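Local coordinates for protein minor fimbrium subunit Mfa5 (Porphyromonas gingivalis ATCC 33277, PDB 6TO1) that serves as an accessory tip subunit of the minor fimbriae, pili that mediate biofilm formation and adhesion to host cells and other oral bacteria, at residues Leu213-Arg217 against Glu304-Tyr309; Asn260-Val266 against Ala369-Ser374; Tyr290-Lys296 against Pro334-Tyr338. All blocks are in the same frame, centred on the assembly; numbering follows the deposited sequence.

Contact 1. Residues Leu213-Arg217 against Glu304-Tyr309; sequences LKMAR and ESKFDY
Arg217 and Lys214, one turn apart on a helix of the von Willebrand factor type A domain, meet Glu304 and Tyr309 of the loop that follows strand 296-298. The contact lies at the surface and joins this long loop to helix 209-220. A salt bridge links the two segments directly. In one of its two modelled conformers, Arg217 grips Glu304 end-on, with two nitrogens on one oxygen. NH1 of Arg217 lies 2.9 Å from OE2 of Glu304, with an N-H...O angle of 150°. NH2 of Arg217 reaches OE2 of Glu304 at 3.1 Å, on a more bent bond. Both nitrogens approach from one face of the carboxylate, well above its plane, while OE2 stays close to the guanidinium plane. The two planes are 70° apart. Glu304 gets there on an extended chain, its CG anti to the backbone N (chi1 -174°). The third guanidinium nitrogen, NE of Arg217, is satisfied by Glu347 of helix 340-353 through a second salt bridge. Glu347 also takes a hydrogen bond with the Tyr309 hydroxyl, so it ties both segments to a third element. The ammonium of Lys214 has a different partner. NZ of Lys214 sits over one face of the Tyr309 ring, 4.0 Å from its centroid, in a cation-pi contact. The opposite charge of Glu304 is also near, but beyond salt-bridge range. A bend at chi2 of Lys214 lays the chain across the ring, and CE of Lys214 makes a CH-pi contact 3.9 Å from the Tyr309 centroid. On the opposite face of the Tyr309 ring, CB of Phe307 lies 3.7 Å above the plane.

Contact 2. Residues Asn260-Val266 against Ala369-Ser374; sequences NDPIDLV and ALANNS. With PO4 (phosphate ion), chain D.
Leu265 and Leu370 pack at the apolar centre of a nearly antiparallel helix pair in the VWA-like alpha/beta fold. Helix 369-378 belongs to the beta-alpha-beta crossover between parallel strands 357-362 and 385-387. The segment axes approach to 9.2 Å at 164°. CD1 of Leu265 lies over the start of helix 369-378, 3.6 Å from N of Leu370 and 3.8 Å from CB of Ala369. Leu370 reaches back with both branches. With CG anti to the backbone N (chi1 169°), CD1 of Leu370 comes to 3.7 Å from O of Pro262. Its CD2 touches CG2 of Val266. Tyr277 of helix 274-277 lies against both Val266 and Leu370. Farther along, the ring of Pro262 rests on Ser374, with its CB beside OG. That hydroxyl donates to O of Leu370, which also accepts from N of Ser374 on the other face of the carbonyl. At the start of helix 262-272, Asp261 is the N-cap, and its OD2 accepts from N of Ile263. OD1 of Asp261 forms a salt bridge with Arg300.

The polar edge is built on Asn373. ND2 of Asn373 donates to O of Asn260 at 2.9 Å, in the carbonyl plane on a lone pair, though the acceptor is tilted from the Asn373 amide plane. A water bridges the same ND2 and OD1 of Asn260. Beside Asn373 sits a phosphate ion, probably from the crystallisation liquor. Lys376 hydrogen-bonds this ion, and ND2 of Asn372 adds a weak bond to its O1, 3.4 Å long.

Contact 3. Residues Tyr290-Lys296 against Pro334-Tyr338; sequences YPTHSSK and PYYYY
Lys296 pairs with Tyr336, and its backbone holds the strand on both sides of that residue. N of Lys296 donates to O of Tyr335 at 3.0 Å, nearly straight (165°). O of Lys296 accepts from N of Tyr337 at 2.9 Å, and CA of Tyr336 adds a CA-H...O contact to it. The side chains of Lys296 and Tyr336 lie side by side and point the same way, CB of Lys296 being 3.6 Å from CD1 of Tyr336. This is a parallel bridge within a small mixed sheet, where strand 336-338 also pairs with strand 326-327. The side chain of Tyr337 starts toward the loop. Pro291 lies over one face of the Tyr337 ring, its side chain crossing at about a right angle, with CB of Pro291 3.7 Å from CE2 of Tyr337. The Tyr337 hydroxyl hydrogen-bonds O of Asn289, just before the loop segment. Pro334, which follows a cis peptide bond, meets the type I turn of Thr292 to Ser295. CG of Pro334 lies 3.2 Å from O of Ser294. O of Pro334 accepts from OG of Ser295 at 2.8 Å and from a water that also contacts OG1 of Thr292. OG of Ser295 in turn accepts from N of Thr292.

Overall arrangement
All three contacts lie on the same side of the chain's centre, in the part that contains the VWA domain. Contact 1 is a surface contact. Contacts 2 and 3 are each partly buried, and their centres are about 16 Å apart. Contact 1 depends on charge and a cation-pi pair, contact 2 on aliphatic packing with a polar rim, and contact 3 largely on backbone bonds and tyrosine side chains. Contact 3 is nested within the chain loop closed by contact 2, whereas the segments of contact 1 alternate with those of both others. Helix 340-353 touches contacts 1 and 2, and helix 262-272, part of contact 2, also packs on Pro291 of contact 3.

Contact 1. Residues Leu213-Arg217 against Glu304-Tyr309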
loop_
_atom_site.group_PDB
_atom_site.type_symbol
_atom_site.label_atom_id
_atom_site.label_comp_id
_atom_site.label_asym_id
_atom_site.label_seq_id
_atom_site.Cartn_x
_atom_site.Cartn_y
_atom_site.Cartn_z
ATOM N N LEU A 213 -15.945 12.823 -29.428
ATOM C CA LEU A 213 -15.178 13.286 -28.282
ATOM C C LEU A 213 -16.026 14.112 -27.321
ATOM O O LEU A 213 -15.845 14.026 -26.101
ATOM C CB LEU A 213 -13.974 14.090 -28.764
ATOM C CG LEU A 213 -12.910 13.299 -29.485
ATOM C CD1 LEU A 213 -11.883 14.195 -30.139
ATOM C CD2 LEU A 213 -12.203 12.310 -28.519
ATOM N N LYS A 214 -16.949 14.931 -27.845
ATOM C CA LYS A 214 -17.834 15.701 -26.982
ATOM C C LYS A 214 -18.714 14.788 -26.137
ATOM O O LYS A 214 -18.880 15.015 -24.937
ATOM C CB LYS A 214 -18.688 16.652 -27.821
ATOM C CG LYS A 214 -19.805 17.342 -27.039
ATOM C CD LYS A 214 -19.282 18.251 -25.940
ATOM C CE LYS A 214 -20.442 18.900 -25.158
ATOM N NZ LYS A 214 -19.966 19.901 -24.149
ATOM N N MET A 215 -19.271 13.734 -26.735
ATOM C CA MET A 215 -20.056 12.799 -25.933
ATOM C C MET A 215 -19.203 12.123 -24.860
ATOM O O MET A 215 -19.658 11.924 -23.721
ATOM C CB MET A 215 -20.712 11.761 -26.838
ATOM C CG MET A 215 -21.611 10.838 -26.040
ATOM S SD MET A 215 -22.512 9.725 -27.090
ATOM C CE MET A 215 -23.888 10.805 -27.525
ATOM N N ALA A 216 -17.971 11.754 -25.204
ATOM C CA ALA A 216 -17.042 11.221 -24.217
ATOM C C ALA A 216 -16.798 12.209 -23.077
ATOM O O ALA A 216 -16.733 11.811 -21.908
ATOM C CB ALA A 216 -15.726 10.856 -24.907
ATOM N N ARG A 217 -16.667 13.506 -23.393
ATOM C CA ARG A 217 -16.488 14.495 -22.336
ATOM C C ARG A 217 -17.744 14.598 -21.470
ATOM O O ARG A 217 -17.649 14.738 -20.247
ATOM C CB ARG A 217 -16.136 15.866 -22.916
ATOM C CG ARG A 217 -14.831 15.910 -23.635
ATOM C CD ARG A 217 -14.300 17.334 -23.729
ATOM N NE ARG A 217 -15.181 18.261 -24.425
ATOM C CZ ARG A 217 -15.722 19.346 -23.877
ATOM N NH1 ARG A 217 -16.461 20.154 -24.619
ATOM N NH2 ARG A 217 -15.537 19.630 -22.592
ATOM N N GLU A 304 -13.885 26.884 -25.958
ATOM C CA GLU A 304 -15.066 26.029 -25.925
ATOM C C GLU A 304 -16.359 26.812 -26.139
ATOM O O GLU A 304 -17.319 26.278 -26.705
ATOM C CB GLU A 304 -15.066 25.271 -24.586
ATOM C CG GLU A 304 -16.149 24.223 -24.461
ATOM C CD GLU A 304 -16.049 23.472 -23.154
ATOM O OE1 GLU A 304 -15.211 23.863 -22.318
ATOM O OE2 GLU A 304 -16.778 22.484 -22.981
ATOM N N SER A 305 -16.404 28.083 -25.725
ATOM C CA SER A 305 -17.599 28.892 -25.921
ATOM C C SER A 305 -17.887 29.186 -27.391
ATOM O O SER A 305 -18.999 29.634 -27.720
ATOM C CB SER A 305 -17.452 30.206 -25.136
ATOM O OG SER A 305 -16.372 30.967 -25.649
ATOM N N LYS A 306 -16.952 28.905 -28.280
ATOM C CA LYS A 306 -17.171 29.141 -29.699
ATOM C C LYS A 306 -17.971 28.037 -30.395
ATOM O O LYS A 306 -18.406 28.244 -31.534
ATOM C CB LYS A 306 -15.818 29.333 -30.384
ATOM C CG LYS A 306 -15.397 30.792 -30.492
ATOM C CD LYS A 306 -15.965 31.357 -31.802
ATOM C CE LYS A 306 -15.501 32.729 -32.066
ATOM N NZ LYS A 306 -16.306 33.291 -33.162
ATOM N N PHE A 307 -18.171 26.872 -29.778
ATOM C CA PHE A 307 -18.906 25.810 -30.442
ATOM C C PHE A 307 -20.350 25.763 -29.978
ATOM O O PHE A 307 -20.652 25.961 -28.795
ATOM C CB PHE A 307 -18.252 24.446 -30.216
ATOM C CG PHE A 307 -16.941 24.289 -30.909
ATOM C CD1 PHE A 307 -16.875 24.132 -32.277
ATOM C CD2 PHE A 307 -15.756 24.313 -30.188
ATOM C CE1 PHE A 307 -15.626 23.998 -32.916
ATOM C CE2 PHE A 307 -14.549 24.173 -30.797
ATOM C CZ PHE A 307 -14.481 24.003 -32.177
ATOM N N ASP A 308 -21.247 25.496 -30.915
ATOM C CA ASP A 308 -22.652 25.303 -30.595
ATOM C C ASP A 308 -22.875 23.814 -30.362
ATOM O O ASP A 308 -22.876 23.017 -31.302
ATOM C CB ASP A 308 -23.559 25.842 -31.696
ATOM C CG ASP A 308 -25.029 25.734 -31.347
ATOM O OD1 ASP A 308 -25.391 25.198 -30.271
ATOM O OD2 ASP A 308 -25.825 26.184 -32.193
ATOM N N TYR A 309 -23.075 23.451 -29.098
ATOM C CA TYR A 309 -23.315 22.072 -28.715
ATOM C C TYR A 309 -24.783 21.796 -28.413
ATOM O O TYR A 309 -25.118 20.698 -27.961
ATOM C CB TYR A 309 -22.509 21.722 -27.477
ATOM C CG TYR A 309 -20.997 21.806 -27.560
ATOM C CD1 TYR A 309 -20.262 20.907 -28.332
ATOM C CD2 TYR A 309 -20.308 22.736 -26.806
ATOM C CE1 TYR A 309 -18.862 20.955 -28.356
ATOM C CE2 TYR A 309 -18.913 22.789 -26.810
ATOM C CZ TYR A 309 -18.202 21.884 -27.579
ATOM O OH TYR A 309 -16.843 21.947 -27.581
#

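Contact 2. Residues Asn260-Val266 against Ala369-Ser374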
loop_
_atom_site.group_PDB
_atom_site.type_symbol
_atom_site.label_atom_id
_atom_site.label_comp_id
_atom_site.label_asym_id
_atom_site.label_seq_id
_atom_site.Cartn_x
_atom_site.Cartn_y
_atom_site.Cartn_z
ATOM N N ASN A 260 4.252 19.021 -42.399
ATOM C CA ASN A 260 3.651 17.894 -41.714
ATOM C C ASN A 260 2.510 18.286 -40.785
ATOM O O ASN A 260 1.905 17.395 -40.165
ATOM C CB ASN A 260 4.717 17.159 -40.908
ATOM C CG ASN A 260 5.833 16.603 -41.787
ATOM O OD1 ASN A 260 5.610 15.700 -42.596
ATOM N ND2 ASN A 260 7.022 17.159 -41.648
ATOM N N ASP A 261 2.237 19.579 -40.620
ATOM C CA ASP A 261 1.098 19.995 -39.813
ATOM C C ASP A 261 -0.205 19.649 -40.534
ATOM O O ASP A 261 -0.305 19.811 -41.751
ATOM C CB ASP A 261 1.145 21.507 -39.553
ATOM C CG ASP A 261 0.230 21.925 -38.449
ATOM O OD1 ASP A 261 0.733 22.187 -37.327
ATOM O OD2 ASP A 261 -1.017 21.971 -38.708
ATOM N N PRO A 262 -1.210 19.160 -39.813
ATOM C CA PRO A 262 -2.516 18.908 -40.458
ATOM C C PRO A 262 -3.031 20.086 -41.290
ATOM O O PRO A 262 -3.645 19.881 -42.342
ATOM C CB PRO A 262 -3.422 18.601 -39.253
ATOM C CG PRO A 262 -2.505 17.912 -38.261
ATOM C CD PRO A 262 -1.172 18.701 -38.405
ATOM N N ILE A 263 -2.786 21.317 -40.847
ATOM C CA ILE A 263 -3.204 22.490 -41.621
ATOM C C ILE A 263 -2.574 22.451 -43.012
ATOM O O ILE A 263 -3.260 22.514 -44.037
ATOM C CB ILE A 263 -2.821 23.784 -40.872
ATOM C CG1 ILE A 263 -3.643 23.925 -39.579
ATOM C CG2 ILE A 263 -2.982 25.002 -41.790
ATOM C CD1 ILE A 263 -3.006 24.792 -38.494
ATOM N N ASP A 264 -1.237 22.374 -43.052
ATOM C CA ASP A 264 -0.516 22.385 -44.311
ATOM C C ASP A 264 -0.858 21.158 -45.131
ATOM O O ASP A 264 -0.979 21.236 -46.351
ATOM C CB ASP A 264 0.992 22.467 -44.043
ATOM C CG ASP A 264 1.395 23.740 -43.289
ATOM O OD1 ASP A 264 0.825 23.995 -42.213
ATOM O OD2 ASP A 264 2.282 24.500 -43.792
ATOM N N LEU A 265 -1.026 20.012 -44.472
ATOM C CA LEU A 265 -1.348 18.785 -45.180
ATOM C C LEU A 265 -2.705 18.860 -45.855
ATOM O O LEU A 265 -2.868 18.386 -46.985
ATOM C CB LEU A 265 -1.326 17.602 -44.212
ATOM C CG LEU A 265 0.061 17.134 -43.788
ATOM C CD1 LEU A 265 -0.073 16.147 -42.614
ATOM C CD2 LEU A 265 0.788 16.512 -44.973
ATOM N N VAL A 266 -3.713 19.384 -45.158
ATOM C CA VAL A 266 -5.032 19.388 -45.755
ATOM C C VAL A 266 -5.097 20.403 -46.877
ATOM O O VAL A 266 -5.801 20.193 -47.873
ATOM C CB VAL A 266 -6.129 19.631 -44.700
ATOM C CG1 VAL A 266 -6.259 21.077 -44.280
ATOM C CG2 VAL A 266 -7.445 19.157 -45.236
ATOM N N ALA A 369 -0.702 10.863 -43.980
ATOM C CA ALA A 369 -0.139 11.734 -42.950
ATOM C C ALA A 369 -1.195 12.629 -42.289
ATOM O O ALA A 369 -1.160 12.832 -41.067
ATOM C CB ALA A 369 0.983 12.590 -43.534
ATOM N N LEU A 370 -2.125 13.198 -43.067
ATOM C CA LEU A 370 -3.135 14.063 -42.449
ATOM C C LEU A 370 -3.872 13.316 -41.343
ATOM O O LEU A 370 -4.114 13.850 -40.246
ATOM C CB LEU A 370 -4.149 14.547 -43.494
ATOM C CG LEU A 370 -5.411 15.253 -43.009
ATOM C CD1 LEU A 370 -5.054 16.477 -42.187
ATOM C CD2 LEU A 370 -6.284 15.619 -44.154
ATOM N N ALA A 371 -4.254 12.077 -41.623
ATOM C CA ALA A 371 -5.023 11.302 -40.655
ATOM C C ALA A 371 -4.187 10.954 -39.441
ATOM O O ALA A 371 -4.625 11.149 -38.303
ATOM C CB ALA A 371 -5.545 10.023 -41.303
ATOM N N ASN A 372 -3.000 10.374 -39.661
ATOM C CA ASN A 372 -2.192 9.957 -38.528
ATOM C C ASN A 372 -1.735 11.155 -37.702
ATOM O O ASN A 372 -1.725 11.101 -36.462
ATOM C CB ASN A 372 -0.993 9.146 -39.016
ATOM C CG ASN A 372 -1.391 7.781 -39.544
ATOM O OD1 ASN A 372 -2.555 7.416 -39.519
ATOM N ND2 ASN A 372 -0.410 7.025 -40.032
ATOM N N ASN A 373 -1.318 12.234 -38.374
ATOM C CA ASN A 373 -0.828 13.403 -37.660
ATOM C C ASN A 373 -1.951 14.115 -36.930
ATOM O O ASN A 373 -1.731 14.651 -35.837
ATOM C CB ASN A 373 -0.110 14.337 -38.634
ATOM C CG ASN A 373 1.201 13.742 -39.121
ATOM O OD1 ASN A 373 1.561 12.632 -38.724
ATOM N ND2 ASN A 373 1.913 14.469 -39.965
ATOM N N SER A 374 -3.164 14.134 -37.503
ATOM C CA SER A 374 -4.313 14.646 -36.758
ATOM C C SER A 374 -4.540 13.838 -35.486
ATOM O O SER A 374 -4.747 14.404 -34.408
ATOM C CB SER A 374 -5.562 14.642 -37.633
ATOM O OG SER A 374 -5.474 15.645 -38.606
HETATM P P PO4 D . 2.954 9.410 -39.992
HETATM O O1 PO4 D . 2.610 8.284 -39.042
HETATM O O2 PO4 D . 3.229 10.685 -39.223
HETATM O O3 PO4 D . 4.218 9.098 -40.760
HETATM O O4 PO4 D . 1.819 9.648 -40.957
HETATM O O HOH W 1 4.255 13.625 -41.457
#

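Contact 3. Residues Tyr290-Lys296 against Pro334-Tyr338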
loop_
_atom_site.group_PDB
_atom_site.type_symbol
_atom_site.label_atom_id
_atom_site.label_comp_id
_atom_site.label_asym_id
_atom_site.label_seq_id
_atom_site.Cartn_x
_atom_site.Cartn_y
_atom_site.Cartn_z
ATOM N N TYR A 290 -12.472 26.559 -54.593
ATOM C CA TYR A 290 -11.505 25.578 -54.111
ATOM C C TYR A 290 -10.236 26.233 -53.570
ATOM O O TYR A 290 -9.888 27.360 -53.941
ATOM C CB TYR A 290 -11.168 24.602 -55.244
ATOM C CG TYR A 290 -12.296 23.641 -55.523
ATOM C CD1 TYR A 290 -12.400 22.442 -54.834
ATOM C CD2 TYR A 290 -13.285 23.946 -56.453
ATOM C CE1 TYR A 290 -13.455 21.571 -55.060
ATOM C CE2 TYR A 290 -14.324 23.073 -56.695
ATOM C CZ TYR A 290 -14.407 21.897 -56.001
ATOM O OH TYR A 290 -15.443 21.030 -56.219
ATOM N N PRO A 291 -9.546 25.561 -52.653
ATOM C CA PRO A 291 -8.453 26.211 -51.919
ATOM C C PRO A 291 -7.153 26.310 -52.705
ATOM O O PRO A 291 -6.879 25.546 -53.632
ATOM C CB PRO A 291 -8.260 25.320 -50.687
ATOM C CG PRO A 291 -8.841 24.013 -51.072
ATOM C CD PRO A 291 -9.941 24.286 -52.035
ATOM N N THR A 292 -6.368 27.294 -52.299
ATOM C CA THR A 292 -5.016 27.530 -52.771
ATOM C C THR A 292 -4.095 27.616 -51.563
ATOM O O THR A 292 -4.528 27.513 -50.409
ATOM C CB THR A 292 -4.935 28.828 -53.585
ATOM O OG1 THR A 292 -5.108 29.942 -52.695
ATOM C CG2 THR A 292 -5.975 28.849 -54.675
ATOM N N HIS A 293 -2.791 27.836 -51.821
ATOM C CA HIS A 293 -1.864 27.931 -50.702
ATOM C C HIS A 293 -2.185 29.084 -49.761
ATOM O O HIS A 293 -1.715 29.082 -48.613
ATOM C CB HIS A 293 -0.422 28.067 -51.219
ATOM C CG HIS A 293 0.156 26.783 -51.720
ATOM N ND1 HIS A 293 0.367 25.695 -50.900
ATOM C CD2 HIS A 293 0.554 26.407 -52.959
ATOM C CE1 HIS A 293 0.858 24.699 -51.615
ATOM N NE2 HIS A 293 0.995 25.109 -52.863
ATOM N N SER A 294 -2.952 30.072 -50.206
ATOM C CA SER A 294 -3.297 31.220 -49.376
ATOM C C SER A 294 -4.612 31.045 -48.620
ATOM O O SER A 294 -4.978 31.917 -47.832
ATOM C CB SER A 294 -3.382 32.483 -50.241
ATOM O OG SER A 294 -2.108 32.744 -50.814
ATOM N N SER A 295 -5.312 29.942 -48.833
ATOM C CA SER A 295 -6.585 29.721 -48.151
ATOM C C SER A 295 -6.410 29.505 -46.652
ATOM O O SER A 295 -5.331 29.206 -46.150
ATOM C CB SER A 295 -7.294 28.521 -48.765
ATOM O OG SER A 295 -7.655 28.783 -50.107
ATOM N N LYS A 296 -7.524 29.620 -45.932
ATOM C CA LYS A 296 -7.550 29.562 -44.483
ATOM C C LYS A 296 -8.460 28.411 -44.071
ATOM O O LYS A 296 -9.517 28.195 -44.674
ATOM C CB LYS A 296 -8.034 30.881 -43.887
ATOM C CG LYS A 296 -7.274 32.128 -44.401
ATOM C CD LYS A 296 -5.853 32.199 -43.889
ATOM C CE LYS A 296 -5.246 33.588 -44.211
ATOM N NZ LYS A 296 -3.835 33.711 -43.770
ATOM N N PRO A 334 -9.116 34.803 -49.749
ATOM C CA PRO A 334 -8.633 33.619 -50.462
ATOM C C PRO A 334 -9.306 32.308 -50.137
ATOM O O PRO A 334 -8.778 31.262 -50.527
ATOM C CB PRO A 334 -7.150 33.548 -50.035
ATOM C CG PRO A 334 -7.189 34.063 -48.617
ATOM C CD PRO A 334 -8.220 35.185 -48.639
ATOM N N TYR A 335 -10.444 32.395 -49.443
ATOM C CA TYR A 335 -11.398 31.323 -49.193
ATOM C C TYR A 335 -11.066 30.617 -47.881
ATOM O O TYR A 335 -9.891 30.478 -47.484
ATOM C CB TYR A 335 -11.498 30.346 -50.356
ATOM C CG TYR A 335 -11.762 31.045 -51.655
ATOM C CD1 TYR A 335 -12.774 31.997 -51.764
ATOM C CD2 TYR A 335 -10.982 30.787 -52.768
ATOM C CE1 TYR A 335 -12.994 32.671 -52.964
ATOM C CE2 TYR A 335 -11.193 31.469 -53.968
ATOM C CZ TYR A 335 -12.193 32.404 -54.050
ATOM O OH TYR A 335 -12.398 33.060 -55.263
ATOM N N TYR A 336 -12.151 30.282 -47.170
ATOM C CA TYR A 336 -12.145 29.825 -45.785
ATOM C C TYR A 336 -12.910 28.512 -45.697
ATOM O O TYR A 336 -13.981 28.377 -46.296
ATOM C CB TYR A 336 -12.800 30.862 -44.856
ATOM C CG TYR A 336 -12.035 32.138 -44.828
ATOM C CD1 TYR A 336 -11.258 32.466 -43.736
ATOM C CD2 TYR A 336 -12.035 33.003 -45.925
ATOM C CE1 TYR A 336 -10.512 33.631 -43.709
ATOM C CE2 TYR A 336 -11.284 34.160 -45.908
ATOM C CZ TYR A 336 -10.539 34.470 -44.810
ATOM O OH TYR A 336 -9.804 35.627 -44.787
ATOM N N TYR A 337 -12.371 27.557 -44.927
ATOM C CA TYR A 337 -12.913 26.203 -44.888
ATOM C C TYR A 337 -12.887 25.697 -43.461
ATOM O O TYR A 337 -11.845 25.790 -42.801
ATOM C CB TYR A 337 -12.101 25.231 -45.759
ATOM C CG TYR A 337 -12.009 25.682 -47.183
ATOM C CD1 TYR A 337 -12.914 25.225 -48.130
ATOM C CD2 TYR A 337 -11.069 26.613 -47.559
ATOM C CE1 TYR A 337 -12.869 25.668 -49.427
ATOM C CE2 TYR A 337 -11.016 27.068 -48.856
ATOM C CZ TYR A 337 -11.918 26.590 -49.777
ATOM O OH TYR A 337 -11.839 27.073 -51.077
ATOM N N TYR A 338 -14.018 25.166 -42.987
ATOM C CA TYR A 338 -13.997 24.405 -41.743
ATOM C C TYR A 338 -13.170 23.141 -41.965
ATOM O O TYR A 338 -13.177 22.548 -43.049
ATOM C CB TYR A 338 -15.420 24.078 -41.282
ATOM C CG TYR A 338 -16.252 25.332 -41.012
ATOM C CD1 TYR A 338 -16.167 26.011 -39.800
ATOM C CD2 TYR A 338 -17.106 25.840 -41.991
ATOM C CE1 TYR A 338 -16.900 27.169 -39.576
ATOM C CE2 TYR A 338 -17.873 26.968 -41.760
ATOM C CZ TYR A 338 -17.741 27.644 -40.575
ATOM O OH TYR A 338 -18.488 28.779 -40.345
HETATM O O HOH W 2 -7.251 31.487 -52.908
#